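Local coordinates for nitroreductase family protein (Sphingopyxis sp., PDB 7DP1) that reduces nitro groups, probably those of dinitroaniline herbicides, with FMN as bound cofactor and NADPH as electron donor, at residues Thr25-Asp30 with Ile203-Glu208; Ala35-Ile40 with Leu163-His168; Gln127-Phe132 with Trp178-Ala183; Met137-Cys142 with Gln195-Gly200. The protein carries 1 engineered substitution. All coordinates share one frame; numbering follows the deposited sequence.

Interaction 1: Thr25-Asp30 with Ile203-Glu208; sequences TDRPVD and IGHADE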
# COMPACT_ATOMS: atom_id res chain seq x y z
N THR A 25 -2.56 -21.22 -14.90
CA THR A 25 -3.35 -22.22 -15.61
C THR A 25 -4.63 -21.50 -16.04
O THR A 25 -4.88 -20.39 -15.58
CB THR A 25 -3.67 -23.43 -14.72
OG1 THR A 25 -4.66 -23.08 -13.75
CG2 THR A 25 -2.41 -23.91 -13.99
N ASP A 26 -5.47 -22.12 -16.86
CA ASP A 26 -6.69 -21.43 -17.30
C ASP A 26 -7.93 -21.86 -16.51
O ASP A 26 -9.05 -21.75 -16.99
CB ASP A 26 -6.93 -21.68 -18.78
CG ASP A 26 -7.10 -23.13 -19.09
OD1 ASP A 26 -7.08 -23.93 -18.13
OD2 ASP A 26 -7.25 -23.48 -20.28
N ARG A 27 -7.70 -22.38 -15.32
CA ARG A 27 -8.78 -22.66 -14.41
C ARG A 27 -9.46 -21.34 -14.08
O ARG A 27 -8.79 -20.38 -13.71
CB ARG A 27 -8.23 -23.34 -13.16
CG ARG A 27 -9.24 -23.65 -12.08
CD ARG A 27 -8.54 -24.32 -10.91
NE ARG A 27 -9.45 -24.57 -9.80
CZ ARG A 27 -9.08 -25.12 -8.65
NH1 ARG A 27 -7.82 -25.48 -8.47
NH2 ARG A 27 -9.97 -25.31 -7.69
N PRO A 28 -10.79 -21.28 -14.26
CA PRO A 28 -11.55 -20.06 -13.99
C PRO A 28 -11.46 -19.65 -12.54
O PRO A 28 -11.16 -20.47 -11.67
CB PRO A 28 -12.99 -20.44 -14.34
CG PRO A 28 -13.01 -21.93 -14.31
CD PRO A 28 -11.65 -22.35 -14.78
N VAL A 29 -11.70 -18.38 -12.29
CA VAL A 29 -11.77 -17.86 -10.94
C VAL A 29 -13.25 -17.71 -10.55
O VAL A 29 -14.06 -17.16 -11.30
CB VAL A 29 -11.04 -16.52 -10.84
CG1 VAL A 29 -11.10 -15.98 -9.43
CG2 VAL A 29 -9.59 -16.70 -11.27
N ASP A 30 -13.60 -18.24 -9.38
CA ASP A 30 -14.95 -18.14 -8.86
C ASP A 30 -15.34 -16.70 -8.56
O ASP A 30 -14.79 -16.10 -7.62
CB ASP A 30 -15.08 -18.97 -7.58
CG ASP A 30 -16.47 -18.87 -6.96
OD1 ASP A 30 -17.42 -18.53 -7.69
OD2 ASP A 30 -16.60 -19.09 -5.74
N ILE A 203 -5.10 -11.87 -12.13
CA ILE A 203 -5.60 -12.81 -11.12
C ILE A 203 -5.92 -14.18 -11.68
O ILE A 203 -6.58 -14.29 -12.72
CB ILE A 203 -6.88 -12.26 -10.44
CG1 ILE A 203 -6.56 -11.04 -9.59
CG2 ILE A 203 -7.49 -13.30 -9.52
CD1 ILE A 203 -7.78 -10.43 -8.93
N GLY A 204 -5.49 -15.24 -10.99
CA GLY A 204 -5.78 -16.59 -11.42
C GLY A 204 -5.12 -17.66 -10.56
O GLY A 204 -4.60 -17.37 -9.47
N HIS A 205 -5.17 -18.90 -11.06
CA HIS A 205 -4.56 -20.03 -10.40
C HIS A 205 -3.14 -20.19 -10.91
O HIS A 205 -2.91 -20.30 -12.11
CB HIS A 205 -5.38 -21.30 -10.67
CG HIS A 205 -6.76 -21.29 -10.09
ND1 HIS A 205 -7.05 -21.79 -8.84
CD2 HIS A 205 -7.93 -20.82 -10.59
CE1 HIS A 205 -8.34 -21.65 -8.60
NE2 HIS A 205 -8.90 -21.06 -9.64
N ALA A 206 -2.17 -20.22 -9.99
CA ALA A 206 -0.76 -20.32 -10.37
C ALA A 206 -0.38 -21.66 -11.02
O ALA A 206 -0.76 -22.72 -10.54
CB ALA A 206 0.11 -20.08 -9.17
N ASP A 207 0.39 -21.60 -12.11
CA ASP A 207 1.02 -22.79 -12.67
C ASP A 207 2.22 -23.12 -11.79
O ASP A 207 3.31 -22.59 -11.98
CB ASP A 207 1.44 -22.57 -14.14
CG ASP A 207 2.21 -23.75 -14.73
OD1 ASP A 207 2.51 -24.73 -14.01
OD2 ASP A 207 2.50 -23.70 -15.95
N GLU A 208 2.02 -24.06 -10.87
CA GLU A 208 2.96 -24.25 -9.79
C GLU A 208 4.13 -25.15 -10.19
O GLU A 208 4.87 -25.64 -9.33
CB GLU A 208 2.22 -24.82 -8.58
CG GLU A 208 0.94 -25.54 -8.97
CD GLU A 208 -0.05 -25.65 -7.83
OE1 GLU A 208 0.40 -25.75 -6.66
OE2 GLU A 208 -1.27 -25.64 -8.09
O HOH W 1 -6.07 -19.57 -13.47
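R27 passes over one face of the H205 imidazole. CB and CG pass over the CD2 side. CD then sits above the ring centre, 3.4 Å from the centroid, a CH-pi contact almost on the ring normal. NE comes next, 3.3 Å from CE1 of H205. The guanidinium, which begins at NE, is stacked on the ring with planes 3° apart; NH1 lies on the ND1 side. CG is anti to the backbone N (chi1 178°) and the chain stays extended to NE, which carries the guanidinium out over the CE1 side of the ring. In this nitroreductase-family fold, strand 195-204 runs here up to the loop that leads into helix 31-41. At the ring edge, H205 NE2 gives a weak hydrogen bond to P28 O (3.1 Å). T25 N donates to H205 O at 3.0 Å. A water bridges the segments as well: it accepts from H205 N at 2.7 Å and donates to the carbonyl oxygens of T25 and R27. T25 CG2 rests on CA of D207 at 3.8 Å. V29 CG2 packs on CA of G204, and its side chain also touches P135, V136 and L170.

Interaction 2: Ala35-Ile40 with Leu163-His168; sequences ARIFEI and LLLVEH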
# COMPACT_ATOMS: atom_id res chain seq x y z
N ALA A 35 -15.66 -11.97 -4.90
CA ALA A 35 -16.54 -11.05 -4.18
C ALA A 35 -16.27 -11.15 -2.69
O ALA A 35 -16.21 -10.13 -2.03
CB ALA A 35 -18.00 -11.36 -4.44
N ARG A 36 -16.12 -12.38 -2.18
CA ARG A 36 -15.80 -12.56 -0.77
C ARG A 36 -14.39 -11.99 -0.43
O ARG A 36 -14.16 -11.54 0.71
CB ARG A 36 -15.92 -14.00 -0.30
CG ARG A 36 -17.39 -14.38 -0.11
CD ARG A 36 -17.55 -15.82 0.31
NE ARG A 36 -16.67 -16.76 -0.36
CZ ARG A 36 -17.06 -17.55 -1.34
NH1 ARG A 36 -18.31 -17.50 -1.78
NH2 ARG A 36 -16.22 -18.41 -1.88
N ILE A 37 -13.43 -12.05 -1.36
CA ILE A 37 -12.14 -11.49 -1.04
C ILE A 37 -12.24 -9.95 -0.91
O ILE A 37 -11.64 -9.34 -0.00
CB ILE A 37 -11.09 -11.96 -2.08
CG1 ILE A 37 -10.75 -13.41 -1.74
CG2 ILE A 37 -9.85 -11.06 -2.08
CD1 ILE A 37 -9.81 -14.14 -2.66
N PHE A 38 -13.00 -9.32 -1.79
CA PHE A 38 -13.14 -7.87 -1.78
C PHE A 38 -13.86 -7.27 -0.55
O PHE A 38 -13.47 -6.18 -0.11
CB PHE A 38 -13.85 -7.45 -3.07
CG PHE A 38 -13.03 -7.69 -4.33
CD1 PHE A 38 -11.64 -7.62 -4.32
CD2 PHE A 38 -13.67 -7.97 -5.53
CE1 PHE A 38 -10.91 -7.82 -5.51
CE2 PHE A 38 -12.96 -8.17 -6.71
CZ PHE A 38 -11.59 -8.09 -6.71
N GLU A 39 -14.87 -7.93 0.05
CA GLU A 39 -15.51 -7.33 1.26
C GLU A 39 -14.53 -7.29 2.40
O GLU A 39 -14.56 -6.35 3.20
CB GLU A 39 -16.76 -8.05 1.77
CG GLU A 39 -17.80 -8.25 0.77
CD GLU A 39 -17.62 -9.62 0.28
OE1 GLU A 39 -16.49 -10.11 0.46
OE2 GLU A 39 -18.54 -10.26 -0.30
N ILE A 40 -13.68 -8.31 2.51
CA ILE A 40 -12.67 -8.35 3.58
C ILE A 40 -11.56 -7.35 3.32
O ILE A 40 -11.09 -6.67 4.24
CB ILE A 40 -12.06 -9.75 3.75
CG1 ILE A 40 -13.15 -10.82 3.91
CG2 ILE A 40 -11.15 -9.75 4.96
CD1 ILE A 40 -12.60 -12.22 4.03
N LEU A 163 -2.82 -10.72 -0.57
CA LEU A 163 -2.69 -11.68 0.52
C LEU A 163 -3.91 -12.58 0.66
O LEU A 163 -3.76 -13.78 0.89
CB LEU A 163 -2.43 -10.96 1.83
CG LEU A 163 -1.05 -10.29 1.86
CD1 LEU A 163 -0.87 -9.52 3.14
CD2 LEU A 163 0.00 -11.37 1.71
N LEU A 164 -5.11 -12.01 0.51
CA LEU A 164 -6.34 -12.81 0.60
C LEU A 164 -6.42 -13.87 -0.50
O LEU A 164 -6.95 -14.97 -0.29
CB LEU A 164 -7.57 -11.91 0.52
CG LEU A 164 -7.80 -11.10 1.79
CD1 LEU A 164 -8.75 -9.90 1.56
CD2 LEU A 164 -8.32 -12.00 2.89
N LEU A 165 -5.91 -13.52 -1.68
CA LEU A 165 -5.90 -14.45 -2.80
C LEU A 165 -5.07 -15.67 -2.46
O LEU A 165 -5.52 -16.81 -2.58
CB LEU A 165 -5.35 -13.77 -4.05
CG LEU A 165 -6.27 -12.75 -4.73
CD1 LEU A 165 -5.54 -12.04 -5.85
CD2 LEU A 165 -7.53 -13.46 -5.26
N VAL A 166 -3.85 -15.41 -2.01
CA VAL A 166 -2.90 -16.44 -1.61
C VAL A 166 -3.51 -17.35 -0.56
O VAL A 166 -3.41 -18.60 -0.66
CB VAL A 166 -1.60 -15.81 -1.06
CG1 VAL A 166 -0.81 -16.81 -0.25
CG2 VAL A 166 -0.77 -15.25 -2.21
N GLU A 167 -4.14 -16.74 0.43
CA GLU A 167 -4.84 -17.47 1.48
C GLU A 167 -5.91 -18.40 0.92
O GLU A 167 -6.15 -19.48 1.47
CB GLU A 167 -5.48 -16.50 2.47
CG GLU A 167 -6.19 -17.17 3.65
CD GLU A 167 -6.95 -16.18 4.52
OE1 GLU A 167 -7.73 -15.38 3.96
OE2 GLU A 167 -6.78 -16.20 5.76
N HIS A 168 -6.56 -17.99 -0.17
CA HIS A 168 -7.62 -18.83 -0.72
C HIS A 168 -7.16 -19.65 -1.93
O HIS A 168 -7.98 -20.18 -2.67
CB HIS A 168 -8.84 -17.98 -1.10
CG HIS A 168 -9.58 -17.41 0.07
ND1 HIS A 168 -9.21 -16.23 0.69
CD2 HIS A 168 -10.67 -17.86 0.74
CE1 HIS A 168 -10.05 -15.97 1.68
NE2 HIS A 168 -10.93 -16.95 1.74
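I37 supplies most of what helix 31-41 brings to this contact, and L164 of helix 148-167 is its main partner. The two helices cross steeply, with 136° between their directions and 10.0 Å between the segment axes. Ahead of I37 in the sequence, R36 reaches instead toward D30, a long and weak ion pair. The two branches of I37 are used differently. CG2 is anti to the backbone N and meets CB of L164 at 3.6 Å. CG1 lies beside the backbone N (chi1 -76°) and carries CD1 on to CD2 of L165, 3.5 Å away. CG1 and CD1 also touch ND1 of H168, each at 4.0 Å. That ring is turned by its own helix end: ND1 donates to L164 O at 2.8 Å, and the oxygen lies in the ring plane. An alanine at I37 is likely to open a gap between L164 CB and L165 CD2 and take the apolar cover from H168 ND1. I37 O has CD1 of L164 at 3.3 Å. The next residue, F38, turns to W157 and V161 of helix 148-167 and to L222 of the second subunit. I40 closes the walk, with CB 4.0 Å from L164 CD1 and CG2 near both methyls of that leucine. L164 also packs on S12 of the second subunit, and E167 OE1 is hydrogen-bonded to that serine. No hydrogen bond joins the two segments; the contact rests on apolar packing of I37, I40, L164 and L165, with the H168 ring at its margin, and so depends on shape rather than on charge.

Interaction 3: Gln127-Phe132 with Trp178-Ala183; sequences QNYRGF and WAMYGA. With FMN (flavin mononucleotide), chain C.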
# COMPACT_ATOMS: atom_id res chain seq x y z
N GLN A 127 4.18 -10.50 -22.77
CA GLN A 127 3.21 -11.39 -22.12
C GLN A 127 2.45 -10.63 -21.04
O GLN A 127 1.34 -11.01 -20.68
CB GLN A 127 3.91 -12.60 -21.52
CG GLN A 127 4.38 -13.63 -22.55
CD GLN A 127 3.27 -14.55 -23.03
OE1 GLN A 127 2.09 -14.29 -22.81
NE2 GLN A 127 3.65 -15.64 -23.69
N ASN A 128 3.06 -9.56 -20.53
CA ASN A 128 2.42 -8.69 -19.53
C ASN A 128 1.04 -8.28 -20.02
O ASN A 128 0.07 -8.22 -19.25
CB ASN A 128 3.25 -7.42 -19.28
CG ASN A 128 4.27 -7.58 -18.15
OD1 ASN A 128 3.97 -7.31 -16.99
ND2 ASN A 128 5.49 -7.96 -18.50
N TYR A 129 0.95 -7.98 -21.30
CA TYR A 129 -0.27 -7.42 -21.85
C TYR A 129 -1.30 -8.51 -22.18
O TYR A 129 -2.38 -8.21 -22.70
CB TYR A 129 0.08 -6.54 -23.05
CG TYR A 129 0.89 -5.35 -22.58
CD1 TYR A 129 0.31 -4.36 -21.78
CD2 TYR A 129 2.24 -5.23 -22.88
CE1 TYR A 129 1.06 -3.28 -21.32
CE2 TYR A 129 3.00 -4.14 -22.43
CZ TYR A 129 2.39 -3.17 -21.65
OH TYR A 129 3.12 -2.10 -21.20
N ARG A 130 -0.99 -9.75 -21.82
CA ARG A 130 -1.99 -10.80 -21.74
C ARG A 130 -2.16 -11.28 -20.29
O ARG A 130 -2.73 -12.34 -20.04
CB ARG A 130 -1.59 -12.00 -22.60
CG ARG A 130 -0.97 -11.67 -23.93
CD ARG A 130 -0.56 -12.95 -24.66
NE ARG A 130 -1.37 -13.23 -25.84
CZ ARG A 130 -1.16 -12.69 -27.03
NH1 ARG A 130 -0.17 -11.82 -27.20
NH2 ARG A 130 -1.94 -13.01 -28.05
N GLY A 131 -1.71 -10.47 -19.33
CA GLY A 131 -1.87 -10.81 -17.93
C GLY A 131 -1.18 -12.12 -17.61
O GLY A 131 -1.52 -12.82 -16.66
N PHE A 132 -0.18 -12.45 -18.43
CA PHE A 132 0.55 -13.71 -18.29
C PHE A 132 -0.40 -14.89 -18.34
O PHE A 132 -0.13 -15.91 -17.71
CB PHE A 132 1.37 -13.74 -17.00
CG PHE A 132 2.37 -12.62 -16.88
CD1 PHE A 132 3.42 -12.52 -17.78
CD2 PHE A 132 2.26 -11.68 -15.88
CE1 PHE A 132 4.35 -11.50 -17.67
CE2 PHE A 132 3.18 -10.65 -15.77
CZ PHE A 132 4.23 -10.56 -16.67
N TRP A 178 0.14 -1.59 -17.54
CA TRP A 178 -1.11 -1.09 -18.12
C TRP A 178 -1.19 0.44 -18.08
O TRP A 178 -1.86 1.07 -18.92
CB TRP A 178 -2.32 -1.71 -17.39
CG TRP A 178 -2.35 -3.22 -17.56
CD1 TRP A 178 -1.95 -4.16 -16.65
CD2 TRP A 178 -2.73 -3.94 -18.74
NE1 TRP A 178 -2.08 -5.42 -17.18
CE2 TRP A 178 -2.56 -5.31 -18.47
CE3 TRP A 178 -3.21 -3.56 -20.00
CZ2 TRP A 178 -2.86 -6.31 -19.40
CZ3 TRP A 178 -3.51 -4.55 -20.94
CH2 TRP A 178 -3.33 -5.91 -20.63
N ALA A 179 -0.52 1.05 -17.11
CA ALA A 179 -0.52 2.50 -17.02
C ALA A 179 0.23 3.14 -18.19
O ALA A 179 0.09 4.34 -18.43
CB ALA A 179 0.08 2.96 -15.66
N MET A 180 1.02 2.35 -18.92
CA MET A 180 1.64 2.80 -20.18
C MET A 180 0.64 3.16 -21.27
O MET A 180 0.98 3.86 -22.22
CB MET A 180 2.60 1.75 -20.72
CG MET A 180 3.91 1.64 -19.94
SD MET A 180 5.01 3.01 -20.36
CE MET A 180 4.53 4.25 -19.16
N TYR A 181 -0.58 2.65 -21.15
CA TYR A 181 -1.63 2.93 -22.14
C TYR A 181 -2.92 3.27 -21.41
O TYR A 181 -3.99 2.80 -21.81
CB TYR A 181 -1.87 1.73 -23.07
CG TYR A 181 -0.63 1.24 -23.75
CD1 TYR A 181 -0.13 1.89 -24.87
CD2 TYR A 181 0.06 0.14 -23.25
CE1 TYR A 181 1.02 1.46 -25.48
CE2 TYR A 181 1.21 -0.30 -23.86
CZ TYR A 181 1.69 0.36 -24.98
OH TYR A 181 2.84 -0.07 -25.60
N GLY A 182 -2.81 4.07 -20.36
CA GLY A 182 -3.93 4.38 -19.49
C GLY A 182 -5.19 4.81 -20.22
O GLY A 182 -6.28 4.28 -19.97
N ALA A 183 -5.04 5.76 -21.14
CA ALA A 183 -6.18 6.34 -21.86
C ALA A 183 -6.95 5.28 -22.63
O ALA A 183 -8.17 5.28 -22.63
CB ALA A 183 -5.71 7.44 -22.81
N1 FMN C . 5.76 -7.19 -12.46
C2 FMN C . 5.77 -7.32 -13.84
O2 FMN C . 6.31 -8.28 -14.37
N3 FMN C . 5.17 -6.37 -14.64
C4 FMN C . 4.55 -5.28 -14.08
O4 FMN C . 4.00 -4.45 -14.82
C4A FMN C . 4.56 -5.14 -12.69
N5 FMN C . 3.95 -4.06 -12.10
C5A FMN C . 3.93 -3.92 -10.72
C6 FMN C . 3.30 -2.81 -10.17
C7 FMN C . 3.27 -2.65 -8.79
C7M FMN C . 2.59 -1.47 -8.17
C8 FMN C . 3.87 -3.59 -7.97
C8M FMN C . 3.79 -3.37 -6.49
C9 FMN C . 4.51 -4.71 -8.52
C9A FMN C . 4.55 -4.87 -9.91
N10 FMN C . 5.17 -5.96 -10.51
C10 FMN C . 5.17 -6.09 -11.89
C1' FMN C . 5.82 -7.03 -9.69
C2' FMN C . 7.18 -6.66 -9.11
O2' FMN C . 8.17 -6.81 -10.10
C3' FMN C . 7.48 -7.62 -7.96
O3' FMN C . 6.60 -7.27 -6.91
C4' FMN C . 8.90 -7.54 -7.43
O4' FMN C . 9.88 -7.96 -8.36
C5' FMN C . 9.00 -8.47 -6.24
O5' FMN C . 8.71 -9.77 -6.69
P FMN C . 7.58 -10.58 -5.89
O1P FMN C . 7.24 -11.83 -6.66
O2P FMN C . 8.10 -10.93 -4.50
O3P FMN C . 6.35 -9.70 -5.74
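N128 O accepts from G131 N (2.9 Å) and from Q175 NE2, and lies 3.5 Å from CZ2 of W178. N128 OD1 accepts from N3 of the flavin at 2.8 Å, while ND2 is held by F125 O. The amide is thus fixed at both ends, with its oxygen turned to the cofactor. The Q127 carbonyl oxygen is gripped by R130 N and F132 N, which come from opposite faces of its plane. F132 CZ approaches FMN O2 at 3.8 Å, with the oxygen near the plane of the ring.

Across the contact, the edge of Y129 points at the face of the W178 six-membered ring. This is a T-shaped pair with planes at 85° and centroids 5.3 Å apart, and CD1 of Y129 is the atom nearest CZ3 of W178. The Y129 CG stands beside the backbone N (chi1 -65°), which swings the ring across toward W178 and Y181. Y181 in turn sets its edge, at CE2, toward the face of Y129 in an offset edge-to-face pair with planes at 72°. The Y129 hydroxyl bonds to C177 O. W178 CH2 comes within 3.2 Å of Y129 O, and its NE1 is bonded to Q175 OE1, so Q175 links both segments. Y129, W178 and Y181 form an aromatic cluster behind the pyrimidine end of the FMN site of this nitroreductase.

Interaction 4: Met137-Cys142 with Gln195-Gly200; sequences MLFLHC and QILFSG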
# COMPACT_ATOMS: atom_id res chain seq x y z
N MET A 137 -8.63 -9.91 -14.82
CA MET A 137 -7.76 -8.75 -14.64
C MET A 137 -8.49 -7.64 -13.89
O MET A 137 -9.58 -7.22 -14.30
CB MET A 137 -7.25 -8.22 -15.99
CG MET A 137 -6.48 -6.90 -15.89
SD MET A 137 -4.87 -7.09 -15.03
CE MET A 137 -4.14 -8.34 -16.11
N LEU A 138 -7.90 -7.20 -12.78
CA LEU A 138 -8.43 -6.08 -11.99
C LEU A 138 -7.66 -4.82 -12.31
O LEU A 138 -6.43 -4.78 -12.17
CB LEU A 138 -8.33 -6.38 -10.49
CG LEU A 138 -8.71 -5.28 -9.50
CD1 LEU A 138 -9.36 -5.90 -8.28
CD2 LEU A 138 -7.50 -4.47 -9.06
N PHE A 139 -8.39 -3.78 -12.65
CA PHE A 139 -7.78 -2.49 -12.88
C PHE A 139 -8.13 -1.57 -11.72
O PHE A 139 -9.31 -1.27 -11.47
CB PHE A 139 -8.23 -1.88 -14.20
CG PHE A 139 -7.67 -2.58 -15.40
CD1 PHE A 139 -6.34 -2.40 -15.75
CD2 PHE A 139 -8.46 -3.41 -16.18
CE1 PHE A 139 -5.80 -3.04 -16.86
CE2 PHE A 139 -7.94 -4.06 -17.28
CZ PHE A 139 -6.60 -3.87 -17.64
N LEU A 140 -7.08 -1.16 -11.01
CA LEU A 140 -7.23 -0.34 -9.82
C LEU A 140 -7.08 1.11 -10.20
O LEU A 140 -6.07 1.50 -10.78
CB LEU A 140 -6.19 -0.75 -8.75
CG LEU A 140 -5.96 0.13 -7.51
CD1 LEU A 140 -7.27 0.46 -6.82
CD2 LEU A 140 -4.99 -0.57 -6.53
N HIS A 141 -8.10 1.90 -9.91
CA HIS A 141 -8.04 3.31 -10.27
C HIS A 141 -8.69 4.18 -9.21
O HIS A 141 -9.27 3.66 -8.25
CB HIS A 141 -8.72 3.54 -11.61
CG HIS A 141 -10.12 3.02 -11.66
ND1 HIS A 141 -11.21 3.81 -11.42
CD2 HIS A 141 -10.59 1.78 -11.95
CE1 HIS A 141 -12.32 3.08 -11.55
NE2 HIS A 141 -11.97 1.86 -11.87
N CYS A 142 -8.56 5.49 -9.37
CA CYS A 142 -9.12 6.44 -8.41
C CYS A 142 -9.34 7.79 -9.07
O CYS A 142 -8.91 8.04 -10.20
CB CYS A 142 -8.19 6.60 -7.19
SG CYS A 142 -6.54 7.30 -7.60
N GLN A 195 -10.89 9.96 -13.88
CA GLN A 195 -10.20 8.82 -13.26
C GLN A 195 -8.77 8.71 -13.77
O GLN A 195 -8.47 9.11 -14.90
CB GLN A 195 -10.94 7.51 -13.55
CG GLN A 195 -12.28 7.43 -12.86
CD GLN A 195 -12.11 7.32 -11.37
OE1 GLN A 195 -11.52 6.35 -10.87
NE2 GLN A 195 -12.59 8.32 -10.65
N ILE A 196 -7.90 8.14 -12.95
CA ILE A 196 -6.55 7.82 -13.38
C ILE A 196 -6.27 6.36 -13.05
O ILE A 196 -6.60 5.88 -11.96
CB ILE A 196 -5.49 8.76 -12.72
CG1 ILE A 196 -4.07 8.34 -13.11
CG2 ILE A 196 -5.63 8.80 -11.19
CD1 ILE A 196 -2.99 9.39 -12.80
N LEU A 197 -5.68 5.65 -14.00
CA LEU A 197 -5.39 4.24 -13.79
C LEU A 197 -4.08 4.13 -13.07
O LEU A 197 -3.08 4.66 -13.55
CB LEU A 197 -5.31 3.48 -15.12
CG LEU A 197 -4.86 2.02 -15.04
CD1 LEU A 197 -5.89 1.17 -14.31
CD2 LEU A 197 -4.58 1.44 -16.43
N PHE A 198 -4.08 3.46 -11.92
CA PHE A 198 -2.82 3.19 -11.21
C PHE A 198 -2.18 1.91 -11.74
O PHE A 198 -1.07 1.93 -12.27
CB PHE A 198 -3.07 3.11 -9.68
CG PHE A 198 -1.97 2.40 -8.89
CD1 PHE A 198 -0.64 2.55 -9.20
CD2 PHE A 198 -2.30 1.61 -7.81
CE1 PHE A 198 0.34 1.91 -8.47
CE2 PHE A 198 -1.33 0.97 -7.07
CZ PHE A 198 -0.00 1.11 -7.41
N SER A 199 -2.88 0.80 -11.64
CA SER A 199 -2.22 -0.46 -11.92
C SER A 199 -3.22 -1.54 -12.28
O SER A 199 -4.40 -1.44 -11.93
CB SER A 199 -1.40 -0.90 -10.70
OG SER A 199 -0.78 -2.16 -10.91
N GLY A 200 -2.75 -2.57 -12.97
CA GLY A 200 -3.58 -3.75 -13.13
C GLY A 200 -3.17 -4.76 -12.07
O GLY A 200 -2.12 -4.59 -11.43
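Strands 137-142 and 195-200 pair antiparallel, with a classic beta bulge where F198 and S199 both face L140. L140 O accepts from F198 N (3.0 Å) and, weakly, from S199 N, while L140 N donates to S199 O at 2.8 Å. The side chains of L140 and F198 run side by side and touch through their CD2 atoms, 3.7 Å apart. F139 CB and CD1 meet CD1 of L197. H141 ND1 donates to Q195 OE1 at 2.6 Å, an almost straight bond (165°) with the oxygen in the imidazole plane. Ring and amide planes stand 81° apart. The Q195 chain bends at chi2 (-68°), which brings its amide back over the C142 backbone to H141. A leucine in place of Q195 would probably leave buried H141 ND1 without its acceptor, the ring then held by its NE2 bond to T56 OG1 of strand 54-59. Within this chain both strands lie inside the sheet, between strands 54-59 and 171-175. W157 of helix 148-167 covers L138 and L140. Helix 182-189 packs on F139 and L197, and F198 reaches the bound FMN.

Interactions 2, 3 and 4 are buried; interaction 1 is only partly so and lies near the surface. Interactions 1 and 4 share strand 195-204: its start pairs in the sheet, and its far end runs into the loop contact. Their chemistry follows their place, with strand hydrogen bonds in interaction 4, a stacked arginine and a water bridge in interaction 1. Interaction 2 is aliphatic and touches interaction 1 through L165 and I203, and interaction 4 through F38 and L138. Interaction 3 is aromatic and joins interaction 4 where W178 meets F139. Interactions 3 and 4 both reach FMN, through N128, F132 and F198.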